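Long-range contacts in esterase (Alcaligenes sp., PDB 1QLW), which probably hydrolyses carboxylic esters, as a bacterial carboxylic esterase with the alpha/beta hydrolase fold: residues A[54-59]-A[98-103]; A[184-189]-A[209-214]; A[252-257]-A[292-297]. All coordinates share one frame; numbering follows the deposited sequence.

Overall arrangement
The three contacts follow one another along the chain, each closing before the next opens. All belong to the one alpha/beta hydrolase domain. Contact 1 joins strands 43-57 and 99-103 at the antiparallel end of the central sheet. Contact 2 packs the starts of helices 185-197 and 211-218, which precede and follow strand 200-205. Contact 3 joins the loops after strands 248-252 and 283-287, near the other end of the sheet. Contacts 1 and 2 have centres about 19 Å apart and touch through Ile102 and Thr186. Contact 3 lies apart: its centre is about 29 Å from that of contact 1 and about 26 Å from that of contact 2. Together they join strands within the sheet, helices packed beside it and loops at the ends of its strands.

Contact 1: residues A[54-59]-A[98-103]; sequences YQIPQR and STYVID. With SO4 (sulfate ion), chain C.
Tyr54 meets the Tyr100 ring mainly through its CB, and less through its own ring. CB of Tyr54 sits over one face of the Tyr100 ring, 3.7 Å from the centroid, in a CH-pi contact. The closest pair is Tyr54 CB with Tyr100 CE2, at 3.4 Å. CG of Tyr54 is wedged between its own backbone N and carbonyl carbon (chi1 69°), and this turn leads the phenol away from the strand 99-103. The two side chains still lie side by side and point the same way. Their planes are only 21° apart, but the rings are slid so far that they barely overlap, with centroids 5.8 Å apart. Ile56 CD1 comes to 4.2 Å from Tyr100 OH.

The backbones run antiparallel. Tyr54 and Tyr100 form a non-hydrogen-bonded pair. Gln55 and Thr99 form the hydrogen-bonded pair next to it: Gln55 N gives to Thr99 O at 3.0 Å, and Thr99 N gives to Gln55 O at 3.0 Å. Near the end of the pairing, Ser98 OG lies 3.4 Å from Pro57 CD and also touches Ile56 CG2. Past Pro57 the chain turns away, and the one backbone N-H of Arg59 is shared between O1 and O2 of a sulfate ion, probably from the crystallisation liquor.

Gln55 and Thr99 project from the sheet face opposite the tyrosines. There Thr99 OG1 bonds Asp89 of helix 88-94, while Gln55 OE1 accepts from Gln18 of the second subunit. Strand 43-57 pairs on its other edge with strand 13-23, through Tyr54 and Ile56, and strand 99-103 pairs in parallel with strand 65-68, so the contact marks the change from antiparallel to parallel pairing in the sheet.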
loop_
_atom_site.group_PDB
_atom_site.type_symbol
_atom_site.label_atom_id
_atom_site.label_comp_id
_atom_site.label_asym_id
_atom_site.label_seq_id
_atom_site.Cartn_x
_atom_site.Cartn_y
_atom_site.Cartn_z
ATOM N N TYR A 54 4.206 -0.967 10.708
ATOM C CA TYR A 54 4.267 -1.599 12.022
ATOM C C TYR A 54 3.264 -0.945 12.973
ATOM O O TYR A 54 2.978 0.258 12.935
ATOM C CB TYR A 54 5.690 -1.553 12.601
ATOM C CG TYR A 54 6.224 -0.205 13.015
ATOM C CD1 TYR A 54 6.010 0.282 14.303
ATOM C CD2 TYR A 54 6.961 0.593 12.141
ATOM C CE1 TYR A 54 6.499 1.513 14.696
ATOM C CE2 TYR A 54 7.451 1.824 12.547
ATOM C CZ TYR A 54 7.212 2.296 13.815
ATOM O OH TYR A 54 7.688 3.536 14.175
ATOM N N GLN A 55 2.742 -1.791 13.865
ATOM C CA GLN A 55 1.881 -1.358 14.960
ATOM C C GLN A 55 2.343 -2.122 16.197
ATOM O O GLN A 55 2.551 -3.335 16.135
ATOM C CB GLN A 55 0.414 -1.560 14.628
ATOM C CG GLN A 55 -0.043 -0.574 13.560
ATOM C CD GLN A 55 -1.501 -0.443 13.287
ATOM O OE1 GLN A 55 -2.150 0.576 13.561
ATOM N NE2 GLN A 55 -2.034 -1.500 12.712
ATOM N N ILE A 56 2.481 -1.404 17.308
ATOM C CA ILE A 56 3.064 -1.958 18.529
ATOM C C ILE A 56 2.066 -1.762 19.666
ATOM O O ILE A 56 1.762 -0.619 20.024
ATOM C CB ILE A 56 4.367 -1.205 18.880
ATOM C CG1 ILE A 56 5.365 -1.251 17.730
ATOM C CG2 ILE A 56 4.960 -1.752 20.174
ATOM C CD1 ILE A 56 6.748 -0.758 17.886
ATOM N N PRO A 57 1.531 -2.843 20.209
ATOM C CA PRO A 57 0.600 -2.742 21.328
ATOM C C PRO A 57 1.365 -2.350 22.580
ATOM O O PRO A 57 2.602 -2.425 22.628
ATOM C CB PRO A 57 -0.021 -4.138 21.415
ATOM C CG PRO A 57 1.073 -5.035 20.949
ATOM C CD PRO A 57 1.803 -4.256 19.871
ATOM N N GLN A 58 0.629 -2.004 23.637
ATOM C CA GLN A 58 1.282 -1.754 24.913
ATOM C C GLN A 58 1.869 -3.048 25.451
ATOM O O GLN A 58 1.289 -4.118 25.299
ATOM C CB GLN A 58 0.250 -1.208 25.910
ATOM C CG GLN A 58 -0.354 0.100 25.419
ATOM C CD GLN A 58 -1.108 0.795 26.533
ATOM O OE1 GLN A 58 -2.111 0.279 27.005
ATOM N NE2 GLN A 58 -0.603 1.952 26.918
ATOM N N ARG A 59 3.036 -2.980 26.088
ATOM C CA ARG A 59 3.668 -4.135 26.714
ATOM C C ARG A 59 3.733 -5.299 25.742
ATOM O O ARG A 59 3.365 -6.434 26.053
ATOM C CB ARG A 59 2.886 -4.547 27.979
ATOM C CG ARG A 59 2.756 -3.334 28.916
ATOM C CD ARG A 59 2.322 -3.811 30.258
ATOM N NE ARG A 59 1.107 -4.468 30.209
ATOM C CZ ARG A 59 0.175 -3.690 30.213
ATOM N NH1 ARG A 59 -0.389 -2.699 29.581
ATOM N NH2 ARG A 59 -0.181 -4.700 31.187
ATOM N N SER A 98 3.181 -7.231 18.525
ATOM C CA SER A 98 3.530 -6.263 17.508
ATOM C C SER A 98 3.437 -6.885 16.124
ATOM O O SER A 98 3.765 -8.065 15.976
ATOM C CB SER A 98 4.942 -5.754 17.730
ATOM O OG SER A 98 4.983 -5.046 18.958
ATOM N N THR A 99 2.975 -6.103 15.163
ATOM C CA THR A 99 2.821 -6.601 13.811
ATOM C C THR A 99 3.608 -5.744 12.822
ATOM O O THR A 99 3.661 -4.514 12.933
ATOM C CB THR A 99 1.374 -6.632 13.312
ATOM O OG1 THR A 99 0.871 -5.303 13.282
ATOM C CG2 THR A 99 0.533 -7.536 14.196
ATOM N N TYR A 100 4.237 -6.432 11.884
ATOM C CA TYR A 100 4.990 -5.805 10.789
ATOM C C TYR A 100 4.373 -6.349 9.505
ATOM O O TYR A 100 4.559 -7.530 9.216
ATOM C CB TYR A 100 6.483 -6.081 10.894
ATOM C CG TYR A 100 7.132 -5.341 12.036
ATOM C CD1 TYR A 100 6.943 -5.710 13.355
ATOM C CD2 TYR A 100 7.928 -4.226 11.808
ATOM C CE1 TYR A 100 7.471 -4.975 14.398
ATOM C CE2 TYR A 100 8.490 -3.503 12.839
ATOM C CZ TYR A 100 8.258 -3.872 14.137
ATOM O OH TYR A 100 8.795 -3.163 15.177
ATOM N N VAL A 101 3.589 -5.546 8.813
ATOM C CA VAL A 101 2.830 -5.998 7.642
ATOM C C VAL A 101 3.502 -5.408 6.412
ATOM O O VAL A 101 3.560 -4.177 6.262
ATOM C CB VAL A 101 1.355 -5.591 7.720
ATOM C CG1 VAL A 101 0.621 -6.030 6.452
ATOM C CG2 VAL A 101 0.662 -6.169 8.953
ATOM N N ILE A 102 3.996 -6.276 5.539
ATOM C CA ILE A 102 4.771 -5.839 4.387
ATOM C C ILE A 102 3.943 -5.794 3.112
ATOM O O ILE A 102 2.894 -6.428 2.997
ATOM C CB ILE A 102 6.023 -6.720 4.173
ATOM C CG1 ILE A 102 5.701 -8.117 3.659
ATOM C CG2 ILE A 102 6.832 -6.790 5.464
ATOM C CD1 ILE A 102 6.516 -8.675 2.562
ATOM N N ASP A 103 4.462 -5.024 2.142
ATOM C CA ASP A 103 4.157 -5.275 0.736
ATOM C C ASP A 103 5.441 -5.862 0.132
ATOM O O ASP A 103 6.516 -5.291 0.291
ATOM C CB ASP A 103 3.741 -4.044 -0.061
ATOM C CG ASP A 103 2.327 -3.579 0.257
ATOM O OD1 ASP A 103 1.543 -4.375 0.841
ATOM O OD2 ASP A 103 1.964 -2.450 -0.160
HETATM S S SO4 C . 5.173 0.091 26.294
HETATM O O1 SO4 C . 3.663 0.130 26.188
HETATM O O2 SO4 C . 5.389 -1.280 26.918
HETATM O O3 SO4 C . 5.736 1.146 27.147
HETATM O O4 SO4 C . 5.717 0.031 24.904
#

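Contact 2: residues A[184-189]-A[209-214]; sequences NPTVAN and GIYPFQ
Tyr211 reaches across to three residues of 184-189 at once. CG of Tyr211 stands anti to its carbonyl carbon, beside the backbone N (chi1 -65°), and chi2 is -1°, about a quarter turn from the usual setting for a tyrosine. Each partner meets a different part of the ring obliquely. Val187 CG2 lies 3.8 Å from CG of Tyr211, at the base. The Thr186 side chain runs at about a right angle to that of Tyr211, its CB 3.7 Å from Tyr211 CE2. Asn184 CB is 3.4 Å from Tyr211 OH, whose hydrogen bond goes to Gln104.

Val187 divides its branches. CG1 lies opposite its backbone N and packs on Gln214 CB at 3.8 Å. CG2 also touches Gln214 OE1, 3.5 Å away. That glutamine is extended beyond CG, which carries OE1 out to a bridging water. The water donates to Gln214 OE1 and accepts from Asn184 N, each at 2.8 Å. Thr186 OG1 is held by Ser105 N.

Helix 211-218 follows strand 200-205 after a short turn. In alpha/beta hydrolases this strand-turn-helix unit is the nucleophile elbow, and the arrangement is consistent with that motif.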
loop_
_atom_site.group_PDB
_atom_site.type_symbol
_atom_site.label_atom_id
_atom_site.label_comp_id
_atom_site.label_asym_id
_atom_site.label_seq_id
_atom_site.Cartn_x
_atom_site.Cartn_y
_atom_site.Cartn_z
ATOM N N ASN A 184 12.953 -14.354 -4.638
ATOM C CA ASN A 184 12.421 -13.000 -4.803
ATOM C C ASN A 184 13.168 -12.068 -3.873
ATOM O O ASN A 184 13.557 -12.455 -2.775
ATOM C CB ASN A 184 10.925 -13.072 -4.450
ATOM C CG ASN A 184 10.214 -11.759 -4.711
ATOM O OD1 ASN A 184 9.724 -11.530 -5.842
ATOM N ND2 ASN A 184 10.169 -10.924 -3.727
ATOM N N PRO A 185 13.343 -10.803 -4.241
ATOM C CA PRO A 185 14.014 -9.827 -3.385
ATOM C C PRO A 185 13.416 -9.672 -2.006
ATOM O O PRO A 185 14.106 -9.273 -1.045
ATOM C CB PRO A 185 13.963 -8.527 -4.196
ATOM C CG PRO A 185 13.980 -8.999 -5.618
ATOM C CD PRO A 185 13.083 -10.215 -5.577
ATOM N N THR A 186 12.132 -10.016 -1.825
ATOM C CA THR A 186 11.531 -9.998 -0.499
ATOM C C THR A 186 12.322 -10.861 0.474
ATOM O O THR A 186 12.391 -10.551 1.661
ATOM C CB THR A 186 10.069 -10.475 -0.576
ATOM O OG1 THR A 186 9.323 -9.656 -1.485
ATOM C CG2 THR A 186 9.388 -10.436 0.764
ATOM N N VAL A 187 12.853 -11.987 0.013
ATOM C CA VAL A 187 13.568 -12.916 0.892
ATOM C C VAL A 187 14.731 -12.265 1.601
ATOM O O VAL A 187 14.844 -12.358 2.836
ATOM C CB VAL A 187 14.002 -14.136 0.055
ATOM C CG1 VAL A 187 14.972 -15.014 0.845
ATOM C CG2 VAL A 187 12.770 -14.942 -0.359
ATOM N N ALA A 188 15.630 -11.593 0.859
ATOM C CA ALA A 188 16.736 -10.916 1.505
ATOM C C ALA A 188 16.250 -9.786 2.405
ATOM O O ALA A 188 16.826 -9.514 3.453
ATOM C CB ALA A 188 17.686 -10.349 0.469
ATOM N N ASN A 189 15.196 -9.085 1.990
ATOM C CA ASN A 189 14.653 -8.006 2.811
ATOM C C ASN A 189 14.073 -8.524 4.116
ATOM O O ASN A 189 14.183 -7.849 5.145
ATOM C CB ASN A 189 13.626 -7.208 2.011
ATOM C CG ASN A 189 14.302 -6.376 0.934
ATOM O OD1 ASN A 189 15.424 -5.923 1.117
ATOM N ND2 ASN A 189 13.590 -6.176 -0.161
ATOM N N GLY A 209 4.850 -18.504 0.727
ATOM C CA GLY A 209 5.003 -19.597 1.671
ATOM C C GLY A 209 6.444 -20.010 1.869
ATOM O O GLY A 209 6.886 -20.220 3.003
ATOM N N ILE A 210 7.177 -20.157 0.769
ATOM C CA ILE A 210 8.569 -20.594 0.822
ATOM C C ILE A 210 9.524 -19.516 1.311
ATOM O O ILE A 210 10.629 -19.816 1.762
ATOM C CB ILE A 210 8.987 -21.085 -0.584
ATOM C CG1 ILE A 210 10.275 -21.908 -0.540
ATOM C CG2 ILE A 210 9.120 -19.951 -1.583
ATOM C CD1 ILE A 210 10.204 -23.174 0.286
ATOM N N TYR A 211 9.132 -18.234 1.208
ATOM C CA TYR A 211 10.060 -17.153 1.530
ATOM C C TYR A 211 10.756 -17.266 2.863
ATOM O O TYR A 211 11.981 -17.132 2.902
ATOM C CB TYR A 211 9.438 -15.762 1.400
ATOM C CG TYR A 211 8.993 -15.281 0.047
ATOM C CD1 TYR A 211 9.113 -15.995 -1.140
ATOM C CD2 TYR A 211 8.453 -13.994 -0.048
ATOM C CE1 TYR A 211 8.653 -15.471 -2.339
ATOM C CE2 TYR A 211 8.012 -13.455 -1.235
ATOM C CZ TYR A 211 8.112 -14.203 -2.392
ATOM O OH TYR A 211 7.670 -13.733 -3.608
ATOM N N PRO A 212 10.048 -17.464 3.971
ATOM C CA PRO A 212 10.748 -17.488 5.262
ATOM C C PRO A 212 11.799 -18.564 5.358
ATOM O O PRO A 212 12.800 -18.391 6.055
ATOM C CB PRO A 212 9.646 -17.679 6.293
ATOM C CG PRO A 212 8.390 -17.366 5.610
ATOM C CD PRO A 212 8.585 -17.532 4.131
ATOM N N PHE A 213 11.546 -19.698 4.709
ATOM C CA PHE A 213 12.504 -20.792 4.713
ATOM C C PHE A 213 13.747 -20.438 3.915
ATOM O O PHE A 213 14.860 -20.801 4.285
ATOM C CB PHE A 213 11.851 -22.062 4.157
ATOM C CG PHE A 213 10.612 -22.467 4.902
ATOM C CD1 PHE A 213 10.692 -23.058 6.156
ATOM C CD2 PHE A 213 9.364 -22.250 4.362
ATOM C CE1 PHE A 213 9.547 -23.441 6.840
ATOM C CE2 PHE A 213 8.215 -22.634 5.020
ATOM C CZ PHE A 213 8.311 -23.231 6.268
ATOM N N GLN A 214 13.558 -19.743 2.775
ATOM C CA GLN A 214 14.693 -19.253 2.011
ATOM C C GLN A 214 15.439 -18.183 2.799
ATOM O O GLN A 214 16.675 -18.119 2.756
ATOM C CB GLN A 214 14.211 -18.716 0.658
ATOM C CG GLN A 214 13.668 -19.829 -0.212
ATOM C CD GLN A 214 13.039 -19.368 -1.498
ATOM O OE1 GLN A 214 12.618 -18.211 -1.616
ATOM N NE2 GLN A 214 12.927 -20.243 -2.483
HETATM O O HOH W 1 11.629 -16.687 -3.704
#

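Contact 3: residues A[252-257]-A[292-297]; sequences FGDHIE and GVHGNS
Asp254 points its carboxylate at the backbone of His294 and Gly295. CG lies roughly opposite the backbone N (chi1 -152°), and this swing carries OD2 across to the other loop. OD2 accepts from Gly295 N at 2.8 Å through its anti lone pair, in a nearly straight bond of 165°. The same oxygen lies at the edge of the His294 ring, near its plane, and 3.8 Å from His294 CB. OD1 turns back to its own loop. His255 N gives to it at 2.8 Å, coming from above the carboxylate plane. The group is thus gripped at both oxygens.

These loops follow strands 248-252 and 283-287, neighbours in the parallel part of an alpha/beta hydrolase sheet. A second link runs the other way: Asp254 N gives to Asn296 O at 2.9 Å, tilted from the carbonyl plane. Putting an alanine at Asp254 would probably leave Gly295 N and His255 N without this acceptor, with the backbone bond to Asn296 O as the remaining hydrogen bond between the two segments.

Gly253 passes close to Asn296 O, where a CB would clash. Asn296 turns its amide to Asp303 and Asn305, its CB staying 4.1 Å from Gly253 CA. The His255 ring stacks on Phe155, and its NE2 bonds Asp157.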
loop_
_atom_site.group_PDB
_atom_site.type_symbol
_atom_site.label_atom_id
_atom_site.label_comp_id
_atom_site.label_asym_id
_atom_site.label_seq_id
_atom_site.Cartn_x
_atom_site.Cartn_y
_atom_site.Cartn_z
ATOM N N PHE A 252 -2.976 -25.904 6.695
ATOM C CA PHE A 252 -3.808 -26.168 5.533
ATOM C C PHE A 252 -5.283 -26.215 5.916
ATOM O O PHE A 252 -5.649 -26.697 6.991
ATOM C CB PHE A 252 -3.448 -27.467 4.793
ATOM C CG PHE A 252 -2.279 -27.300 3.852
ATOM C CD1 PHE A 252 -0.966 -27.362 4.269
ATOM C CD2 PHE A 252 -2.515 -27.115 2.494
ATOM C CE1 PHE A 252 0.083 -27.207 3.374
ATOM C CE2 PHE A 252 -1.474 -26.940 1.599
ATOM C CZ PHE A 252 -0.163 -26.996 2.031
ATOM N N GLY A 253 -6.112 -25.718 5.007
ATOM C CA GLY A 253 -7.539 -25.707 5.143
ATOM C C GLY A 253 -8.249 -26.926 4.599
ATOM O O GLY A 253 -7.770 -28.062 4.698
ATOM N N ASP A 254 -9.427 -26.691 4.032
ATOM C CA ASP A 254 -10.301 -27.760 3.569
ATOM C C ASP A 254 -10.526 -27.768 2.084
ATOM O O ASP A 254 -10.026 -26.908 1.341
ATOM C CB ASP A 254 -11.612 -27.686 4.358
ATOM C CG ASP A 254 -12.355 -28.987 4.547
ATOM O OD1 ASP A 254 -11.951 -30.047 4.029
ATOM O OD2 ASP A 254 -13.386 -28.931 5.260
ATOM N N HIS A 255 -11.244 -28.790 1.615
ATOM C CA HIS A 255 -11.510 -29.017 0.210
ATOM C C HIS A 255 -10.205 -29.145 -0.572
ATOM O O HIS A 255 -10.141 -28.849 -1.763
ATOM C CB HIS A 255 -12.420 -27.979 -0.438
ATOM C CG HIS A 255 -13.815 -28.001 0.088
ATOM N ND1 HIS A 255 -14.748 -28.906 -0.372
ATOM C CD2 HIS A 255 -14.442 -27.228 1.002
ATOM C CE1 HIS A 255 -15.898 -28.694 0.268
ATOM N NE2 HIS A 255 -15.733 -27.684 1.108
ATOM N N ILE A 256 -9.171 -29.731 0.054
ATOM C CA ILE A 256 -7.890 -29.842 -0.617
ATOM C C ILE A 256 -7.885 -30.934 -1.669
ATOM O O ILE A 256 -7.356 -30.794 -2.776
ATOM C CB ILE A 256 -6.778 -30.155 0.417
ATOM C CG1 ILE A 256 -6.544 -28.975 1.370
ATOM C CG2 ILE A 256 -5.486 -30.608 -0.244
ATOM C CD1 ILE A 256 -5.829 -27.805 0.727
ATOM N N GLU A 257 -8.434 -32.092 -1.307
ATOM C CA GLU A 257 -8.315 -33.284 -2.118
ATOM C C GLU A 257 -8.833 -33.198 -3.526
ATOM O O GLU A 257 -8.218 -33.784 -4.435
ATOM C CB GLU A 257 -8.957 -34.482 -1.383
ATOM C CG GLU A 257 -7.929 -35.023 -0.400
ATOM C CD GLU A 257 -7.940 -34.755 1.059
ATOM O OE1 GLU A 257 -9.036 -35.211 1.544
ATOM O OE2 GLU A 257 -7.239 -34.015 1.797
ATOM N N GLY A 292 -11.318 -30.736 13.582
ATOM C CA GLY A 292 -12.760 -30.507 13.614
ATOM C C GLY A 292 -13.134 -29.122 13.110
ATOM O O GLY A 292 -14.230 -28.642 13.406
ATOM N N VAL A 293 -12.288 -28.483 12.311
ATOM C CA VAL A 293 -12.542 -27.154 11.758
ATOM C C VAL A 293 -12.696 -27.364 10.261
ATOM O O VAL A 293 -11.737 -27.710 9.579
ATOM C CB VAL A 293 -11.403 -26.199 12.115
ATOM C CG1 VAL A 293 -11.651 -24.827 11.503
ATOM C CG2 VAL A 293 -11.232 -26.073 13.621
ATOM N N HIS A 294 -13.895 -27.116 9.731
ATOM C CA HIS A 294 -14.211 -27.465 8.362
ATOM C C HIS A 294 -14.545 -26.268 7.482
ATOM O O HIS A 294 -15.016 -25.240 7.969
ATOM C CB HIS A 294 -15.447 -28.397 8.375
ATOM C CG HIS A 294 -15.220 -29.631 9.192
ATOM N ND1 HIS A 294 -15.606 -29.826 10.492
ATOM C CD2 HIS A 294 -14.495 -30.723 8.865
ATOM C CE1 HIS A 294 -15.238 -31.036 10.898
ATOM N NE2 HIS A 294 -14.527 -31.596 9.936
ATOM N N GLY A 295 -14.307 -26.436 6.188
ATOM C CA GLY A 295 -14.719 -25.459 5.201
ATOM C C GLY A 295 -13.729 -24.344 4.917
ATOM O O GLY A 295 -14.059 -23.481 4.102
ATOM N N ASN A 296 -12.562 -24.295 5.528
ATOM C CA ASN A 296 -11.673 -23.167 5.278
ATOM C C ASN A 296 -11.153 -23.170 3.848
ATOM O O ASN A 296 -10.786 -24.190 3.292
ATOM C CB ASN A 296 -10.515 -23.115 6.269
ATOM C CG ASN A 296 -10.962 -22.561 7.603
ATOM O OD1 ASN A 296 -11.210 -23.315 8.547
ATOM N ND2 ASN A 296 -11.074 -21.229 7.651
ATOM N N SER A 297 -11.116 -21.941 3.318
ATOM C CA SER A 297 -10.602 -21.707 1.983
ATOM C C SER A 297 -9.105 -21.431 2.053
ATOM O O SER A 297 -8.488 -21.369 3.124
ATOM C CB SER A 297 -11.306 -20.507 1.356
ATOM O OG SER A 297 -10.860 -19.271 1.908
#